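Local atomic coordinates of uncharacterized protein (Mycolicibacterium smegmatis MC2 155, PDB entry 6T84), a protein that is required for MmpL3-dependent transport of trehalose monomycolate to the mycobacterial cell wall, and for growth and cell elongation. Residues Val40-Val44 and Ile67-Val73; Val84-Leu90 and Glu140-Asn144. One frame throughout, in Å; residues are numbered along the deposited sequence. Where two conformers were deposited one is given.

Interaction 1. Residues Val40-Val44 and Ile67-Val73; sequences VMSTV and IEEVATV
M41 lays its thioether across the end of I67: SD lies 3.7 Å from CD1 of I67, and the methyl CE beyond it meets CG1 of V73 tip to tip at 3.9 Å. The bend that brings it there is at the second torsion (chi2 -55°), since the CA-CB bond of M41 does not itself aim at the 67-73 hairpin; the bent chain carries the sulfur to CD1 of I67. V40 does point at the hairpin, and its CG2 slides past CG2 of V73 at 3.9 Å, the two side chains running in opposite directions. Further along, V44 and V70 reach for one another end on. CG1 of V44 comes to 3.7 Å from CG2 of V70 and 3.9 Å from CG1 of V70, so one methyl sits against both branches of the opposing valine. The whole contact is apolar, burying 276 Å² in total.

The carbonyl O of I67 accepts both V70 N, at 2.8 Å, and A71 N, at 3.3 Å; V70 and A71 both face I67, a classic beta bulge, which places V70 on the side facing V44. Around this core, V40 also rests on A152, I141 and W143, while M41 also touches W36 and F65. The arrangement is that of a loop packed over one face of an antiparallel sheet: V40 and M41, in a short 3-10 segment, and V44, closing a type I turn from M41, pack on the bulged hairpin of strands 60-67 and 71-77, in the part of TtfA inferred to be cytoplasmic.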
ATOM      1  N   VAL A  40      -4.361  -4.646  -4.786  1.00 24.61           N
ATOM      2  CA  VAL A  40      -4.358  -4.702  -6.250  1.00 26.45           C
ATOM      3  C   VAL A  40      -3.682  -5.926  -6.823  1.00 29.38           C
ATOM      4  O   VAL A  40      -3.855  -6.198  -8.021  1.00 33.19           O
ATOM      5  CB  VAL A  40      -3.749  -3.462  -6.938  1.00 25.21           C
ATOM      6  CG1 VAL A  40      -4.515  -2.260  -6.581  1.00 25.71           C
ATOM      7  CG2 VAL A  40      -2.319  -3.268  -6.552  1.00 24.22           C
ATOM      8  N   MET A  41      -2.942  -6.684  -6.016  1.00 27.51           N
ATOM      9  CA  MET A  41      -2.230  -7.843  -6.552  1.00 30.50           C
ATOM     10  C   MET A  41      -3.162  -9.004  -6.878  1.00 35.32           C
ATOM     11  O   MET A  41      -2.806  -9.842  -7.707  1.00 50.49           O
ATOM     12  CB  MET A  41      -1.156  -8.331  -5.588  1.00 30.09           C
ATOM     13  CG  MET A  41      -0.213  -7.312  -5.067  1.00 32.71           C
ATOM     14  SD  MET A  41       0.633  -6.380  -6.372  1.00 40.09           S
ATOM     15  CE  MET A  41       1.454  -5.153  -5.368  1.00 72.01           C
ATOM     16  N   SER A  42      -4.358  -9.052  -6.287  1.00 44.57           N
ATOM     17  CA  SER A  42      -5.225 -10.192  -6.571  1.00 59.14           C
ATOM     18  C   SER A  42      -5.950 -10.064  -7.909  1.00 42.05           C
ATOM     19  O   SER A  42      -6.307 -11.084  -8.508  1.00 78.02           O
ATOM     20  CB  SER A  42      -6.203 -10.431  -5.424  1.00 59.31           C
ATOM     21  OG  SER A  42      -7.013  -9.292  -5.184  1.00 42.52           O
ATOM     22  N   THR A  43      -6.158  -8.839  -8.403  0.82 44.30           N
ATOM     23  CA  THR A  43      -6.863  -8.609  -9.660  0.82 55.81           C
ATOM     24  C   THR A  43      -5.922  -8.439 -10.856  0.82 36.44           C
ATOM     25  O   THR A  43      -6.331  -7.908 -11.896  0.82 49.75           O
ATOM     26  CB  THR A  43      -7.832  -7.429  -9.544  0.82 48.63           C
ATOM     27  OG1 THR A  43      -7.117  -6.237  -9.192  0.82 51.77           O
ATOM     28  CG2 THR A  43      -8.891  -7.713  -8.481  0.82 62.04           C
ATOM     29  N   VAL A  44      -4.665  -8.872 -10.730  0.82 45.75           N
ATOM     30  CA  VAL A  44      -3.709  -8.817 -11.832  0.82 62.60           C
ATOM     31  C   VAL A  44      -2.912 -10.113 -11.882  0.82 53.62           C
ATOM     32  O   VAL A  44      -2.796 -10.848 -10.897  0.82 61.29           O
ATOM     33  CB  VAL A  44      -2.739  -7.612 -11.756  0.82 50.33           C
ATOM     34  CG1 VAL A  44      -3.503  -6.289 -11.738  0.82 54.30           C
ATOM     35  CG2 VAL A  44      -1.812  -7.751 -10.548  0.82 38.54           C
ATOM     36  N   ILE A  67       2.529  -1.214 -11.939  1.00 18.04           N
ATOM     37  CA  ILE A  67       1.930  -2.377 -12.584  1.00 20.64           C
ATOM     38  C   ILE A  67       1.169  -1.818 -13.770  1.00 23.55           C
ATOM     39  O   ILE A  67       0.137  -1.172 -13.594  1.00 24.42           O
ATOM     40  CB  ILE A  67       0.973  -3.110 -11.625  1.00 22.17           C
ATOM     41  CG1 ILE A  67       1.706  -3.398 -10.291  1.00 23.30           C
ATOM     42  CG2 ILE A  67       0.398  -4.358 -12.299  1.00 23.03           C
ATOM     43  CD1 ILE A  67       0.840  -4.113  -9.253  1.00 24.40           C
ATOM     44  N   GLU A  68       1.671  -2.049 -14.986  1.00 27.62           N
ATOM     45  CA  GLU A  68       1.191  -1.290 -16.156  1.00 34.39           C
ATOM     46  C   GLU A  68      -0.324  -1.137 -16.233  1.00 36.29           C
ATOM     47  O   GLU A  68      -1.069  -2.116 -16.136  1.00 45.24           O
ATOM     48  CB  GLU A  68       1.681  -1.942 -17.438  1.00 48.40           C
ATOM     49  CG  GLU A  68       3.116  -1.632 -17.778  1.00109.02           C
ATOM     50  CD  GLU A  68       3.627  -2.525 -18.877  1.00 83.32           C
ATOM     51  OE1 GLU A  68       3.397  -2.202 -20.057  1.00 81.05           O
ATOM     52  OE2 GLU A  68       4.230  -3.569 -18.559  1.00 93.91           O
ATOM     53  N   GLU A  69      -0.759   0.110 -16.418  1.00 38.77           N
ATOM     54  CA  GLU A  69      -2.172   0.464 -16.557  1.00 46.48           C
ATOM     55  C   GLU A  69      -3.034  -0.050 -15.400  1.00 66.73           C
ATOM     56  O   GLU A  69      -4.232  -0.294 -15.564  1.00 61.71           O
ATOM     57  CB  GLU A  69      -2.720   0.011 -17.911  1.00 81.53           C
ATOM     58  CG  GLU A  69      -1.910   0.523 -19.094  1.00 83.94           C
ATOM     59  CD  GLU A  69      -2.414  -0.016 -20.420  1.00122.18           C
ATOM     60  OE1 GLU A  69      -3.302  -0.900 -20.405  1.00 92.03           O
ATOM     61  OE2 GLU A  69      -1.926   0.446 -21.477  1.00121.67           O
ATOM     62  N   VAL A  70      -2.448  -0.227 -14.219  1.00 48.63           N
ATOM     63  CA  VAL A  70      -3.239  -0.655 -13.070  1.00 38.13           C
ATOM     64  C   VAL A  70      -3.010   0.316 -11.917  1.00 31.47           C
ATOM     65  O   VAL A  70      -3.957   0.961 -11.410  1.00 31.79           O
ATOM     66  CB  VAL A  70      -2.900  -2.083 -12.613  1.00 39.61           C
ATOM     67  CG1 VAL A  70      -3.598  -2.382 -11.287  1.00 46.08           C
ATOM     68  CG2 VAL A  70      -3.293  -3.115 -13.667  1.00 37.50           C
ATOM     69  N   ALA A  71      -1.759   0.415 -11.484  1.00 25.57           N
ATOM     70  CA  ALA A  71      -1.475   1.193 -10.290  1.00 20.83           C
ATOM     71  C   ALA A  71       0.018   1.425 -10.159  1.00 17.65           C
ATOM     72  O   ALA A  71       0.830   0.638 -10.653  1.00 18.33           O
ATOM     73  CB  ALA A  71      -1.907   0.427  -9.030  1.00 20.69           C
ATOM     74  N   THR A  72       0.370   2.452  -9.389  1.00 15.72           N
ATOM     75  CA  THR A  72       1.694   2.594  -8.800  1.00 15.28           C
ATOM     76  C   THR A  72       1.550   2.164  -7.340  1.00 13.99           C
ATOM     77  O   THR A  72       0.623   2.604  -6.661  1.00 15.44           O
ATOM     78  CB  THR A  72       2.158   4.056  -8.877  1.00 15.77           C
ATOM     79  OG1 THR A  72       2.361   4.424 -10.272  1.00 16.69           O
ATOM     80  CG2 THR A  72       3.466   4.327  -8.085  1.00 16.11           C
ATOM     81  N   VAL A  73       2.393   1.258  -6.890  1.00 13.59           N
ATOM     82  CA  VAL A  73       2.319   0.678  -5.550  1.00 13.66           C
ATOM     83  C   VAL A  73       3.548   1.077  -4.756  1.00 13.30           C
ATOM     84  O   VAL A  73       4.673   1.046  -5.272  1.00 13.56           O
ATOM     85  CB  VAL A  73       2.212  -0.859  -5.636  1.00 15.64           C
ATOM     86  CG1 VAL A  73       2.159  -1.457  -4.244  1.00 16.69           C
ATOM     87  CG2 VAL A  73       0.951  -1.230  -6.431  1.00 16.95           C
TER

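Interaction 2. Residues Val84-Leu90 and Glu140-Asn144; sequences VVVDLRL and EIMWN
The guanidinium of R89 has CD1 of I141 over one face, 3.8 Å above the plane and offset toward the rim, while OD1 of D87 meets it in plane at an edge; the indole of W143 has the carbonyl O of I141 at its edge. These groups share one face of an antiparallel strand pair, 86-90 with 141-144, whose axes run at 179°. D87-W143 and R89-I141 are its non-hydrogen-bonded pairs and L88-M142 a hydrogen-bonded one.

D87 is held side-on by R89: NE bonds to OD1 at 2.8 Å, almost straight, and NH2 to OD2, both from the syn side but somewhat out of the carboxylate plane. This salt bridge fixes the rotation of both groups, and NH1 bonds to the carbonyl of K94. D87 passes over CB of W143 with its carboxylate 22° from the indole plane; W143 NE1 is satisfied by E145. The two-bond grip would probably keep D87 ionised although it is buried.

On the reverse face L88 and M142 lie side by side, CD2 to CE at 3.8 Å, against F172 of helix 159-175. L88 N gives M142 O a bond of 2.7 Å, and M142 N returns one to L88 O.

At the far end N144 N still bonds V86 O, but OD1, not the backbone O of N144, takes V86 N at 2.8 Å, tilted from the carbonyl plane. With CG between N and carbonyl carbon (chi1 74°), the amide turns to the 84-90 segment, and ND2, in the carbonyl plane, gives one of its protons to V84 O at 2.9 Å.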
ATOM      1  N   VAL A  84      -3.381 -10.792  10.573  1.00 24.19           N
ATOM      2  CA  VAL A  84      -4.599 -10.032  10.237  1.00 22.81           C
ATOM      3  C   VAL A  84      -4.331  -9.172   9.003  1.00 21.73           C
ATOM      4  O   VAL A  84      -3.239  -8.602   8.863  1.00 21.69           O
ATOM      5  CB  VAL A  84      -5.012  -9.153  11.437  1.00 23.52           C
ATOM      6  CG1 VAL A  84      -6.265  -8.270  11.151  1.00 23.72           C
ATOM      7  CG2 VAL A  84      -5.285 -10.024  12.670  1.00 24.76           C
ATOM      8  N   VAL A  85      -5.323  -9.058   8.115  1.00 20.28           N
ATOM      9  CA  VAL A  85      -5.275  -8.143   6.962  1.00 18.76           C
ATOM     10  C   VAL A  85      -6.318  -7.063   7.177  1.00 18.00           C
ATOM     11  O   VAL A  85      -7.473  -7.378   7.447  1.00 18.44           O
ATOM     12  CB  VAL A  85      -5.546  -8.879   5.637  1.00 19.35           C
ATOM     13  CG1 VAL A  85      -5.705  -7.884   4.448  1.00 19.35           C
ATOM     14  CG2 VAL A  85      -4.421  -9.832   5.362  1.00 19.69           C
ATOM     15  N   VAL A  86      -5.898  -5.827   7.078  1.00 16.74           N
ATOM     16  CA  VAL A  86      -6.821  -4.679   6.984  1.00 16.70           C
ATOM     17  C   VAL A  86      -6.658  -4.076   5.600  1.00 16.71           C
ATOM     18  O   VAL A  86      -5.521  -3.884   5.131  1.00 17.37           O
ATOM     19  CB  VAL A  86      -6.517  -3.648   8.087  1.00 16.89           C
ATOM     20  CG1 VAL A  86      -7.458  -2.383   7.960  1.00 17.19           C
ATOM     21  CG2 VAL A  86      -6.683  -4.282   9.495  1.00 18.05           C
ATOM     22  N   ASP A  87      -7.786  -3.740   4.957  1.00 15.80           N
ATOM     23  CA  ASP A  87      -7.803  -3.119   3.631  1.00 14.45           C
ATOM     24  C   ASP A  87      -8.727  -1.910   3.748  1.00 13.36           C
ATOM     25  O   ASP A  87      -9.894  -2.052   4.134  1.00 14.56           O
ATOM     26  CB  ASP A  87      -8.350  -4.151   2.627  1.00 15.18           C
ATOM     27  CG  ASP A  87      -8.403  -3.658   1.197  1.00 15.73           C
ATOM     28  OD1 ASP A  87      -9.058  -2.624   0.980  1.00 16.58           O
ATOM     29  OD2 ASP A  87      -7.840  -4.336   0.291  1.00 18.22           O
ATOM     30  N   LEU A  88      -8.185  -0.752   3.463  1.00 12.23           N
ATOM     31  CA  LEU A  88      -8.893   0.542   3.547  1.00 12.94           C
ATOM     32  C   LEU A  88      -8.904   1.107   2.126  1.00 13.08           C
ATOM     33  O   LEU A  88      -7.843   1.448   1.594  1.00 13.42           O
ATOM     34  CB  LEU A  88      -8.076   1.440   4.487  1.00 14.19           C
ATOM     35  CG  LEU A  88      -8.518   2.888   4.693  1.00 15.12           C
ATOM     36  CD1 LEU A  88      -9.886   2.898   5.388  1.00 15.93           C
ATOM     37  CD2 LEU A  88      -7.476   3.696   5.514  1.00 16.92           C
ATOM     38  N   ARG A  89     -10.087   1.236   1.506  1.00 12.90           N
ATOM     39  CA  ARG A  89     -10.138   1.622   0.098  1.00 14.16           C
ATOM     40  C   ARG A  89     -11.285   2.594  -0.133  1.00 14.11           C
ATOM     41  O   ARG A  89     -12.249   2.644   0.642  1.00 14.68           O
ATOM     42  CB  ARG A  89     -10.250   0.410  -0.834  1.00 16.07           C
ATOM     43  CG  ARG A  89     -11.446  -0.436  -0.573  1.00 17.19           C
ATOM     44  CD  ARG A  89     -11.568  -1.607  -1.558  1.00 17.56           C
ATOM     45  NE  ARG A  89     -10.392  -2.498  -1.459  1.00 17.92           N
ATOM     46  CZ  ARG A  89      -9.967  -3.279  -2.449  1.00 19.31           C
ATOM     47  NH1 ARG A  89     -10.662  -3.345  -3.582  1.00 21.63           N
ATOM     48  NH2 ARG A  89      -8.861  -4.039  -2.313  1.00 19.56           N
ATOM     49  N   LEU A  90     -11.167   3.380  -1.195  1.00 14.18           N
ATOM     50  CA  LEU A  90     -12.237   4.351  -1.481  1.00 14.49           C
ATOM     51  C   LEU A  90     -13.564   3.615  -1.654  1.00 15.70           C
ATOM     52  O   LEU A  90     -13.633   2.530  -2.229  1.00 16.62           O
ATOM     53  CB  LEU A  90     -11.910   5.091  -2.788  1.00 15.62           C
ATOM     54  CG  LEU A  90     -10.658   5.926  -2.759  1.00 18.52           C
ATOM     55  CD1 LEU A  90     -10.419   6.621  -4.104  1.00 20.82           C
ATOM     56  CD2 LEU A  90     -10.710   6.950  -1.618  1.00 19.65           C
ATOM     57  N   GLU A 140      -5.719   5.130  -3.128  0.54 12.92           N
ATOM     58  CA  GLU A 140      -7.013   4.518  -3.427  0.54 13.39           C
ATOM     59  C   GLU A 140      -7.247   3.254  -2.620  0.54 12.69           C
ATOM     60  O   GLU A 140      -8.361   3.019  -2.144  0.54 13.07           O
ATOM     61  CB  GLU A 140      -7.108   4.193  -4.917  0.54 15.39           C
ATOM     62  CG  GLU A 140      -7.031   5.442  -5.824  0.54 17.58           C
ATOM     63  CD  GLU A 140      -7.632   5.220  -7.210  0.54 21.55           C
ATOM     64  OE1 GLU A 140      -8.024   6.221  -7.833  0.54 22.80           O
ATOM     65  OE2 GLU A 140      -7.742   4.042  -7.649  0.54 23.20           O
ATOM     66  N   ILE A 141      -6.233   2.407  -2.510  1.00 12.78           N
ATOM     67  CA  ILE A 141      -6.341   1.150  -1.782  1.00 12.84           C
ATOM     68  C   ILE A 141      -5.095   1.074  -0.908  1.00 12.35           C
ATOM     69  O   ILE A 141      -3.971   1.206  -1.401  1.00 13.85           O
ATOM     70  CB  ILE A 141      -6.418  -0.069  -2.723  1.00 15.05           C
ATOM     71  CG1 ILE A 141      -7.619  -0.008  -3.686  1.00 16.80           C
ATOM     72  CG2 ILE A 141      -6.496  -1.352  -1.905  1.00 15.68           C
ATOM     73  CD1 ILE A 141      -7.587  -1.105  -4.741  1.00 19.30           C
ATOM     74  N   MET A 142      -5.286   0.882   0.397  1.00 13.10           N
ATOM     75  CA  MET A 142      -4.196   0.678   1.346  1.00 13.92           C
ATOM     76  C   MET A 142      -4.480  -0.614   2.083  1.00 13.20           C
ATOM     77  O   MET A 142      -5.622  -0.855   2.502  1.00 13.77           O
ATOM     78  CB  MET A 142      -4.134   1.812   2.400  1.00 16.07           C
ATOM     79  CG  MET A 142      -4.068   3.187   1.757  1.00 18.15           C
ATOM     80  SD  MET A 142      -3.840   4.442   3.017  1.00 19.60           S
ATOM     81  CE  MET A 142      -5.345   5.340   2.797  1.00 20.26           C
ATOM     82  N   TRP A 143      -3.448  -1.445   2.291  1.00 13.48           N
ATOM     83  CA  TRP A 143      -3.702  -2.723   2.939  1.00 14.50           C
ATOM     84  C   TRP A 143      -2.400  -3.240   3.497  1.00 15.03           C
ATOM     85  O   TRP A 143      -1.330  -2.772   3.125  1.00 15.96           O
ATOM     86  CB  TRP A 143      -4.340  -3.763   2.007  1.00 15.13           C
ATOM     87  CG  TRP A 143      -3.387  -4.390   0.980  1.00 15.70           C
ATOM     88  CD1 TRP A 143      -2.858  -5.656   1.064  1.00 15.82           C
ATOM     89  CD2 TRP A 143      -2.891  -3.821  -0.257  1.00 15.14           C
ATOM     90  NE1 TRP A 143      -2.074  -5.906  -0.056  1.00 15.66           N
ATOM     91  CE2 TRP A 143      -2.061  -4.804  -0.865  1.00 15.92           C
ATOM     92  CE3 TRP A 143      -3.083  -2.586  -0.923  1.00 15.90           C
ATOM     93  CZ2 TRP A 143      -1.429  -4.600  -2.091  1.00 16.74           C
ATOM     94  CZ3 TRP A 143      -2.430  -2.372  -2.111  1.00 16.17           C
ATOM     95  CH2 TRP A 143      -1.637  -3.386  -2.702  1.00 16.87           C
ATOM     96  N   ASN A 144      -2.499  -4.203   4.393  1.00 15.29           N
ATOM     97  CA  ASN A 144      -1.302  -4.906   4.811  1.00 16.46           C
ATOM     98  C   ASN A 144      -1.398  -6.390   4.518  1.00 16.95           C
ATOM     99  O   ASN A 144      -2.477  -6.973   4.348  1.00 16.82           O
ATOM    100  CB  ASN A 144      -1.001  -4.718   6.275  1.00 17.20           C
ATOM    101  CG  ASN A 144      -1.965  -5.520   7.140  1.00 17.49           C
ATOM    102  OD1 ASN A 144      -3.175  -5.167   7.276  1.00 17.02           O
ATOM    103  ND2 ASN A 144      -1.461  -6.616   7.731  1.00 17.87           N
TER

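The two contacts lie about 14 Å apart between centres and come in series along the chain: interaction 1 is complete before strand 86-90 of interaction 2 begins. Both belong to the same antiparallel sheet, where strand 71-77 is followed across the sheet by 148-153, 141-144 and 86-90. Interaction 2 joins two interior neighbours by main-chain bonds, whereas interaction 1 lays a loop on the sheet. They touch directly: V40 N is 3.7 Å from CH2 of W143, and CG1 of V40 is 3.8 Å from CD1 of I141. V40 and M41 thus bridge the hairpin 60-77 and strand 141-144 on one face of the sheet.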